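Local coordinates for Serine/threonine protein kinase (PDB 4ESQ), which probably phosphorylates serine and threonine residues of proteins as a membrane receptor kinase, the chain here being its extracellular sensor domain, at residues G66-N71 with V90-T95; D97-F102 with N164-V169; A158-N163 with K186-V191. One frame throughout, in Å; residues are numbered along the deposited sequence.

Interaction 1: G66-N71 with V90-T95; sequences GYTAIN and VVAFPT
Tyr67 rests against Val91 and Phe93 at the open end of a beta hairpin whose arms are strands 69-76 and 84-92. The short strand segments run antiparallel at 164°, with axes 4.8 Å apart. Asn71 and Val90 form a hydrogen-bonded pair, N to O in both directions; Ile70 faces Val91 in the next, non-hydrogen-bonded pair, and then Ala92 N donates to Ala69 O. Beyond that the ladder slips by one residue: Ala92 O takes its nearly straight bond (2.8 Å, 173°) from Thr68 N, and Thr68 OG1 adds a weak bond to the same oxygen.

The side chain of Tyr67 starts as part of this contact and then leaves it. Its CB lies over one face of the Phe93 ring, 4.0 Å from the centroid, a CH-pi contact, and is also 3.5 Å from Val91 CG1. With chi1 at 80°, CG sits between the backbone N and carbonyl carbon and passes the same methyl, Val91 CG1, at 4.1 Å. CD2 only grazes it, and from there the ring leads away to its hydroxyl, packing on Met38 and Tyr62. Past the end of strand 84-92, Pro94 CD comes within 3.2 Å of Gly66 O.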
loop_
_atom_site.group_PDB
_atom_site.type_symbol
_atom_site.label_atom_id
_atom_site.label_comp_id
_atom_site.label_asym_id
_atom_site.label_seq_id
_atom_site.Cartn_x
_atom_site.Cartn_y
_atom_site.Cartn_z
ATOM N N GLY A 66 -16.531 0.444 5.867
ATOM C CA GLY A 66 -16.844 -0.494 6.931
ATOM C C GLY A 66 -15.641 -1.075 7.658
ATOM O O GLY A 66 -15.796 -1.935 8.532
ATOM N N TYR A 67 -14.443 -0.598 7.325
ATOM C CA TYR A 67 -13.248 -1.095 7.993
ATOM C C TYR A 67 -13.348 -0.825 9.495
ATOM O O TYR A 67 -13.971 0.146 9.918
ATOM C CB TYR A 67 -11.984 -0.452 7.420
ATOM C CG TYR A 67 -11.701 0.937 7.945
ATOM C CD1 TYR A 67 -12.249 2.058 7.332
ATOM C CD2 TYR A 67 -10.871 1.130 9.045
ATOM C CE1 TYR A 67 -11.995 3.335 7.814
ATOM C CE2 TYR A 67 -10.609 2.408 9.533
ATOM C CZ TYR A 67 -11.181 3.503 8.910
ATOM O OH TYR A 67 -10.928 4.783 9.367
ATOM N N THR A 68 -12.736 -1.685 10.297
ATOM C CA THR A 68 -12.826 -1.541 11.747
ATOM C C THR A 68 -11.508 -1.118 12.386
ATOM O O THR A 68 -11.495 -0.526 13.474
ATOM C CB THR A 68 -13.326 -2.838 12.387
ATOM O OG1 THR A 68 -12.427 -3.906 12.063
ATOM C CG2 THR A 68 -14.713 -3.174 11.849
ATOM N N ALA A 69 -10.397 -1.421 11.719
ATOM C CA ALA A 69 -9.089 -1.121 12.283
ATOM C C ALA A 69 -8.021 -1.170 11.204
ATOM O O ALA A 69 -8.176 -1.858 10.206
ATOM C CB ALA A 69 -8.752 -2.096 13.405
ATOM N N ILE A 70 -6.948 -0.420 11.411
ATOM C CA ILE A 70 -5.810 -0.425 10.489
ATOM C C ILE A 70 -4.513 -0.462 11.293
ATOM O O ILE A 70 -4.393 0.192 12.336
ATOM C CB ILE A 70 -5.856 0.807 9.524
ATOM C CG1 ILE A 70 -4.610 0.890 8.623
ATOM C CG2 ILE A 70 -6.054 2.102 10.307
ATOM C CD1 ILE A 70 -3.438 1.701 9.213
ATOM N N ASN A 71 -3.549 -1.248 10.824
ATOM C CA ASN A 71 -2.224 -1.245 11.427
ATOM C C ASN A 71 -1.164 -1.201 10.344
ATOM O O ASN A 71 -1.192 -2.001 9.404
ATOM C CB ASN A 71 -2.022 -2.466 12.333
ATOM C CG ASN A 71 -0.859 -2.294 13.311
ATOM O OD1 ASN A 71 0.276 -2.677 13.025
ATOM N ND2 ASN A 71 -1.148 -1.726 14.482
ATOM N N VAL A 90 -2.237 -3.329 7.073
ATOM C CA VAL A 90 -3.330 -4.288 7.021
ATOM C C VAL A 90 -4.576 -3.655 7.618
ATOM O O VAL A 90 -4.515 -2.908 8.602
ATOM C CB VAL A 90 -2.990 -5.587 7.747
ATOM C CG1 VAL A 90 -2.018 -6.402 6.899
ATOM C CG2 VAL A 90 -2.385 -5.287 9.117
ATOM N N VAL A 91 -5.714 -3.953 7.015
ATOM C CA VAL A 91 -6.954 -3.306 7.404
ATOM C C VAL A 91 -7.991 -4.386 7.679
ATOM O O VAL A 91 -8.246 -5.235 6.819
ATOM C CB VAL A 91 -7.460 -2.355 6.303
ATOM C CG1 VAL A 91 -8.749 -1.673 6.748
ATOM C CG2 VAL A 91 -6.381 -1.312 5.944
ATOM N N ALA A 92 -8.570 -4.361 8.876
ATOM C CA ALA A 92 -9.574 -5.353 9.258
ATOM C C ALA A 92 -10.962 -4.876 8.879
ATOM O O ALA A 92 -11.273 -3.695 8.998
ATOM C CB ALA A 92 -9.515 -5.630 10.750
ATOM N N PHE A 93 -11.784 -5.816 8.425
ATOM C CA PHE A 93 -13.189 -5.573 8.133
ATOM C C PHE A 93 -13.996 -6.596 8.920
ATOM O O PHE A 93 -13.452 -7.582 9.385
ATOM C CB PHE A 93 -13.449 -5.750 6.640
ATOM C CG PHE A 93 -12.894 -4.638 5.797
ATOM C CD1 PHE A 93 -11.552 -4.613 5.446
ATOM C CD2 PHE A 93 -13.724 -3.622 5.355
ATOM C CE1 PHE A 93 -11.045 -3.584 4.664
ATOM C CE2 PHE A 93 -13.226 -2.588 4.579
ATOM C CZ PHE A 93 -11.877 -2.571 4.232
ATOM N N PRO A 94 -15.301 -6.356 9.081
ATOM C CA PRO A 94 -16.112 -7.291 9.870
ATOM C C PRO A 94 -16.210 -8.669 9.224
ATOM O O PRO A 94 -16.276 -9.675 9.929
ATOM C CB PRO A 94 -17.486 -6.623 9.906
ATOM C CG PRO A 94 -17.221 -5.186 9.644
ATOM C CD PRO A 94 -16.031 -5.128 8.738
ATOM N N THR A 95 -16.201 -8.703 7.896
ATOM C CA THR A 95 -16.359 -9.941 7.146
ATOM C C THR A 95 -15.444 -9.960 5.934
ATOM O O THR A 95 -14.975 -8.915 5.480
ATOM C CB THR A 95 -17.788 -10.080 6.613
ATOM O OG1 THR A 95 -18.082 -8.962 5.766
ATOM C CG2 THR A 95 -18.795 -10.108 7.770
#

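Interaction 2: D97-F102 with N164-V169; sequences DKARAF and NVVVDV
Val166 points its two methyl groups at Ala99 and Phe102, in the turn of helix 96-111 that packs over strand 165-173. The short helix and strand segments run at 30° to each other, and their axes approach to 7.8 Å. It is one helix-to-sheet interface of an alpha/beta/alpha sandwich: side chains alternate along the strand, so that Val166 faces helix 96-111 while Val165 and Val167 point to the other side of the sheet, where helix 179-192 packs on Val167.

Both methyls of Val166 meet Phe102, but CG2 alone also packs on Ala99. CG2 wedges into the helix surface, 3.5 Å from Ala99 O and 3.9 Å from Ala99 CB. CG1 is set anti to the backbone N (chi1 169°), and both it and CG2 lie 4.1 Å from Phe102 CD2, so one corner of the ring reaches across the branched end of the valine at about a right angle. The ring is carried out there because Phe102 CG is anti to its own backbone N (chi1 174°); the ring also stacks with Tyr62, and the side chain packs on Met159.

Ala99 points its methyl toward the residue just before the strand, with CB 3.7 Å from Asn164 C. The side chain of Asn164 points away from the helix, its amide held by Val5 N and Phe93 O. No hydrogen bond or salt bridge joins helix and strand here, so their spacing depends on the fit of small and branched apolar groups, and the methyl of Ala99 lets the helix backbone come close.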
loop_
_atom_site.group_PDB
_atom_site.type_symbol
_atom_site.label_atom_id
_atom_site.label_comp_id
_atom_site.label_asym_id
_atom_site.label_seq_id
_atom_site.Cartn_x
_atom_site.Cartn_y
_atom_site.Cartn_z
ATOM N N ASP A 97 -16.557 -10.642 2.999
ATOM C CA ASP A 97 -17.335 -9.957 1.969
ATOM C C ASP A 97 -16.997 -8.467 1.848
ATOM O O ASP A 97 -16.806 -7.951 0.744
ATOM C CB ASP A 97 -18.836 -10.126 2.220
ATOM C CG ASP A 97 -19.304 -11.549 2.003
ATOM O OD1 ASP A 97 -18.487 -12.374 1.539
ATOM O OD2 ASP A 97 -20.485 -11.840 2.285
ATOM N N LYS A 98 -16.926 -7.778 2.982
ATOM C CA LYS A 98 -16.644 -6.348 2.968
ATOM C C LYS A 98 -15.197 -6.068 2.565
ATOM O O LYS A 98 -14.926 -5.110 1.837
ATOM C CB LYS A 98 -16.987 -5.706 4.317
ATOM C CG LYS A 98 -18.499 -5.599 4.542
ATOM C CD LYS A 98 -18.848 -5.115 5.940
ATOM C CE LYS A 98 -20.359 -4.986 6.107
ATOM N NZ LYS A 98 -20.731 -4.586 7.492
ATOM N N ALA A 99 -14.277 -6.910 3.035
ATOM C CA ALA A 99 -12.876 -6.801 2.632
ATOM C C ALA A 99 -12.735 -6.977 1.120
ATOM O O ALA A 99 -12.063 -6.193 0.446
ATOM C CB ALA A 99 -12.020 -7.829 3.371
ATOM N N ARG A 100 -13.367 -8.012 0.578
ATOM C CA ARG A 100 -13.286 -8.255 -0.862
ATOM C C ARG A 100 -13.918 -7.125 -1.682
ATOM O O ARG A 100 -13.403 -6.736 -2.732
ATOM C CB ARG A 100 -13.940 -9.591 -1.213
ATOM C CG ARG A 100 -13.333 -10.747 -0.455
ATOM C CD ARG A 100 -12.711 -11.767 -1.370
ATOM N NE ARG A 100 -11.691 -12.535 -0.665
ATOM C CZ ARG A 100 -10.757 -13.266 -1.263
ATOM N NH1 ARG A 100 -9.863 -13.918 -0.528
ATOM N NH2 ARG A 100 -10.713 -13.335 -2.592
ATOM N N ALA A 101 -15.040 -6.601 -1.201
ATOM C CA ALA A 101 -15.728 -5.529 -1.905
ATOM C C ALA A 101 -14.822 -4.306 -2.032
ATOM O O ALA A 101 -14.830 -3.620 -3.057
ATOM C CB ALA A 101 -17.018 -5.171 -1.194
ATOM N N PHE A 102 -14.035 -4.037 -0.990
ATOM C CA PHE A 102 -13.140 -2.887 -1.035
ATOM C C PHE A 102 -12.029 -3.063 -2.069
ATOM O O PHE A 102 -11.670 -2.116 -2.765
ATOM C CB PHE A 102 -12.530 -2.563 0.336
ATOM C CG PHE A 102 -11.501 -1.466 0.270
ATOM C CD1 PHE A 102 -11.891 -0.146 0.096
ATOM C CD2 PHE A 102 -10.149 -1.758 0.329
ATOM C CE1 PHE A 102 -10.945 0.871 -0.002
ATOM C CE2 PHE A 102 -9.198 -0.755 0.241
ATOM C CZ PHE A 102 -9.590 0.564 0.078
ATOM N N ASN A 164 -10.751 -11.623 6.353
ATOM C CA ASN A 164 -11.392 -10.317 6.494
ATOM C C ASN A 164 -10.389 -9.166 6.467
ATOM O O ASN A 164 -10.692 -8.064 6.935
ATOM C CB ASN A 164 -12.169 -10.244 7.810
ATOM C CG ASN A 164 -11.274 -10.444 9.013
ATOM O OD1 ASN A 164 -10.431 -11.341 9.029
ATOM N ND2 ASN A 164 -11.435 -9.595 10.021
ATOM N N VAL A 165 -9.198 -9.421 5.934
ATOM C CA VAL A 165 -8.117 -8.440 6.020
ATOM C C VAL A 165 -7.671 -7.980 4.642
ATOM O O VAL A 165 -7.377 -8.797 3.776
ATOM C CB VAL A 165 -6.888 -9.018 6.759
ATOM C CG1 VAL A 165 -5.720 -8.014 6.772
ATOM C CG2 VAL A 165 -7.262 -9.423 8.167
ATOM N N VAL A 166 -7.632 -6.666 4.447
ATOM C CA VAL A 166 -7.064 -6.086 3.237
ATOM C C VAL A 166 -5.596 -5.726 3.467
ATOM O O VAL A 166 -5.238 -5.159 4.496
ATOM C CB VAL A 166 -7.839 -4.833 2.797
ATOM C CG1 VAL A 166 -7.065 -4.101 1.683
ATOM C CG2 VAL A 166 -9.244 -5.219 2.336
ATOM N N VAL A 167 -4.755 -6.087 2.513
ATOM C CA VAL A 167 -3.326 -5.848 2.602
ATOM C C VAL A 167 -3.038 -4.703 1.638
ATOM O O VAL A 167 -3.420 -4.768 0.473
ATOM C CB VAL A 167 -2.564 -7.112 2.198
ATOM C CG1 VAL A 167 -1.057 -6.887 2.247
ATOM C CG2 VAL A 167 -2.965 -8.250 3.124
ATOM N N ASP A 168 -2.391 -3.647 2.126
ATOM C CA ASP A 168 -2.262 -2.414 1.352
ATOM C C ASP A 168 -0.826 -1.931 1.439
ATOM O O ASP A 168 -0.396 -1.472 2.496
ATOM C CB ASP A 168 -3.215 -1.362 1.939
ATOM C CG ASP A 168 -3.535 -0.234 0.976
ATOM O OD1 ASP A 168 -2.988 -0.223 -0.141
ATOM O OD2 ASP A 168 -4.347 0.648 1.351
ATOM N N VAL A 169 -0.090 -2.034 0.334
ATOM C CA VAL A 169 1.364 -1.826 0.348
ATOM C C VAL A 169 1.872 -0.848 -0.717
ATOM O O VAL A 169 1.453 -0.893 -1.876
ATOM C CB VAL A 169 2.088 -3.169 0.147
ATOM C CG1 VAL A 169 3.605 -2.975 0.125
ATOM C CG2 VAL A 169 1.676 -4.173 1.237
#

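Interaction 3: A158-N163 with K186-V191; sequences AMSVAN and KIVDKV
Strand 158-162 and helix 186-191 run almost parallel, 12° between their directions and 8.5 Å between the axes of the segments, and the backbones come nearest at Ala162 and Val188, whose CA atoms are 6.1 Å apart. Alternate strand residues, Ser160 and Ala162, face the helix and meet Val188 and Val191, which lie one turn apart on its inner side. The CB of Ala162 is set between the two valines, 3.6 Å from Val191 CG1 and 4.0 Å from Val188 CG1. The other methyl of Val188, CG2, rests on Ser160, 4.0 Å from its OG; that hydroxyl is hydrogen-bonded to Thr140 OG1.

This helix is the outer layer on one face of the antiparallel sheet in the PknH-type sensor domain, the opposite face from helix 96-111, on which Val161 packs. Strand 154-162 turns directly into strand 165-173, and the Cys155-Cys172 disulfide ties the far ends of that hairpin.

At the turn, Asn163 has a positive phi and its backbone angles, with those of Asn164, fit a type II' turn. With CG1 of Val191 anti to the backbone N (chi1 171°), CG1 lies 3.6 Å from Ala162 O and 3.9 Å from Asn163 CB. Farther out, Asn163 ND2, which also donates to Gln3 O, gives a hydrogen to a water at 2.8 Å, and that water donates to Val191 O.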
loop_
_atom_site.group_PDB
_atom_site.type_symbol
_atom_site.label_atom_id
_atom_site.label_comp_id
_atom_site.label_asym_id
_atom_site.label_seq_id
_atom_site.Cartn_x
_atom_site.Cartn_y
_atom_site.Cartn_z
ATOM N N ALA A 158 0.545 -2.358 -4.138
ATOM C CA ALA A 158 -0.063 -3.683 -4.193
ATOM C C ALA A 158 -1.177 -3.752 -3.170
ATOM O O ALA A 158 -1.032 -3.266 -2.047
ATOM C CB ALA A 158 0.963 -4.766 -3.921
ATOM N N MET A 159 -2.291 -4.350 -3.564
ATOM C CA MET A 159 -3.379 -4.589 -2.626
ATOM C C MET A 159 -3.872 -6.004 -2.810
ATOM O O MET A 159 -3.984 -6.491 -3.936
ATOM C CB MET A 159 -4.534 -3.607 -2.849
ATOM C CG MET A 159 -5.726 -3.838 -1.924
ATOM S SD MET A 159 -7.026 -2.599 -2.139
ATOM C CE MET A 159 -6.188 -1.131 -1.540
ATOM N N SER A 160 -4.151 -6.664 -1.699
ATOM C CA SER A 160 -4.739 -7.994 -1.751
ATOM C C SER A 160 -5.692 -8.154 -0.578
ATOM O O SER A 160 -5.859 -7.242 0.243
ATOM C CB SER A 160 -3.652 -9.075 -1.724
ATOM O OG SER A 160 -4.147 -10.322 -2.223
ATOM N N VAL A 161 -6.327 -9.316 -0.504
ATOM C CA VAL A 161 -7.245 -9.604 0.580
ATOM C C VAL A 161 -7.133 -11.077 0.909
ATOM O O VAL A 161 -6.983 -11.914 0.014
ATOM C CB VAL A 161 -8.696 -9.246 0.207
ATOM C CG1 VAL A 161 -9.023 -9.743 -1.198
ATOM C CG2 VAL A 161 -9.682 -9.806 1.234
ATOM N N ALA A 162 -7.170 -11.378 2.199
ATOM C CA ALA A 162 -7.259 -12.751 2.676
ATOM C C ALA A 162 -8.134 -12.709 3.921
ATOM O O ALA A 162 -7.981 -11.816 4.754
ATOM C CB ALA A 162 -5.894 -13.294 3.002
ATOM N N ASN A 163 -9.059 -13.655 4.044
ATOM C CA ASN A 163 -9.999 -13.624 5.159
ATOM C C ASN A 163 -10.680 -12.253 5.180
ATOM O O ASN A 163 -11.134 -11.780 4.138
ATOM C CB ASN A 163 -9.280 -13.914 6.485
ATOM C CG ASN A 163 -10.199 -14.525 7.531
ATOM O OD1 ASN A 163 -11.422 -14.384 7.459
ATOM N ND2 ASN A 163 -9.609 -15.199 8.521
ATOM N N LYS A 186 3.632 -12.059 1.132
ATOM C CA LYS A 186 4.152 -12.519 2.415
ATOM C C LYS A 186 3.185 -12.194 3.562
ATOM O O LYS A 186 2.981 -13.012 4.457
ATOM C CB LYS A 186 5.551 -11.957 2.672
ATOM C CG LYS A 186 6.600 -12.508 1.691
ATOM C CD LYS A 186 7.945 -11.825 1.844
ATOM C CE LYS A 186 8.994 -12.441 0.905
ATOM N NZ LYS A 186 9.270 -13.871 1.231
ATOM N N ILE A 187 2.582 -11.013 3.525
ATOM C CA ILE A 187 1.563 -10.671 4.516
ATOM C C ILE A 187 0.340 -11.590 4.402
ATOM O O ILE A 187 -0.212 -12.031 5.406
ATOM C CB ILE A 187 1.161 -9.188 4.414
ATOM C CG1 ILE A 187 2.365 -8.307 4.731
ATOM C CG2 ILE A 187 -0.010 -8.879 5.371
ATOM C CD1 ILE A 187 2.172 -6.813 4.372
ATOM N N VAL A 188 -0.074 -11.898 3.176
ATOM C CA VAL A 188 -1.196 -12.810 2.976
ATOM C C VAL A 188 -0.888 -14.180 3.587
ATOM O O VAL A 188 -1.765 -14.802 4.189
ATOM C CB VAL A 188 -1.531 -12.958 1.490
ATOM C CG1 VAL A 188 -2.367 -14.206 1.240
ATOM C CG2 VAL A 188 -2.226 -11.702 0.977
ATOM N N ASP A 189 0.353 -14.643 3.449
ATOM C CA ASP A 189 0.741 -15.918 4.066
ATOM C C ASP A 189 0.593 -15.855 5.587
ATOM O O ASP A 189 0.219 -16.844 6.221
ATOM C CB ASP A 189 2.176 -16.311 3.701
ATOM C CG ASP A 189 2.314 -16.781 2.263
ATOM O OD1 ASP A 189 1.308 -17.203 1.665
ATOM O OD2 ASP A 189 3.444 -16.747 1.737
ATOM N N LYS A 190 0.894 -14.700 6.176
ATOM C CA LYS A 190 0.725 -14.539 7.621
ATOM C C LYS A 190 -0.756 -14.538 8.004
ATOM O O LYS A 190 -1.129 -15.085 9.041
ATOM C CB LYS A 190 1.431 -13.279 8.137
ATOM C CG LYS A 190 2.963 -13.359 8.032
ATOM C CD LYS A 190 3.652 -12.256 8.832
ATOM C CE LYS A 190 5.183 -12.307 8.647
ATOM N NZ LYS A 190 5.861 -11.279 9.490
ATOM N N VAL A 191 -1.605 -13.932 7.176
ATOM C CA VAL A 191 -3.046 -13.973 7.444
ATOM C C VAL A 191 -3.511 -15.423 7.418
ATOM O O VAL A 191 -4.267 -15.872 8.289
ATOM C CB VAL A 191 -3.867 -13.187 6.392
ATOM C CG1 VAL A 191 -5.361 -13.440 6.585
ATOM C CG2 VAL A 191 -3.552 -11.705 6.459
HETATM O O HOH W 1 -7.040 -16.400 8.509
#

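How the interactions relate
All three contacts lie on one antiparallel sheet, in which strands 69-76, 84-92, 165-173 and 154-162 are consecutive neighbours. Interactions 1 and 2, with centres about 8 Å apart, join through Val91 N to Val166 O (2.8 Å) and Phe93 N to Asn164 O (2.9 Å), probable hydrogen bonds. Interactions 2 and 3 (centres about 9 Å apart) are sewn together by Val167 N to Ser160 O at 2.8 Å, and Phe102 CE2 touches Met159 CE. Interaction 3 reaches interaction 1 across the face that carries helix 179-192, where Val90 CG1 packs on Ile187 CG2 at 3.5 Å. A bound terbium(III) ion lies about 11 Å from the side chain of Ile70, too far for coordination.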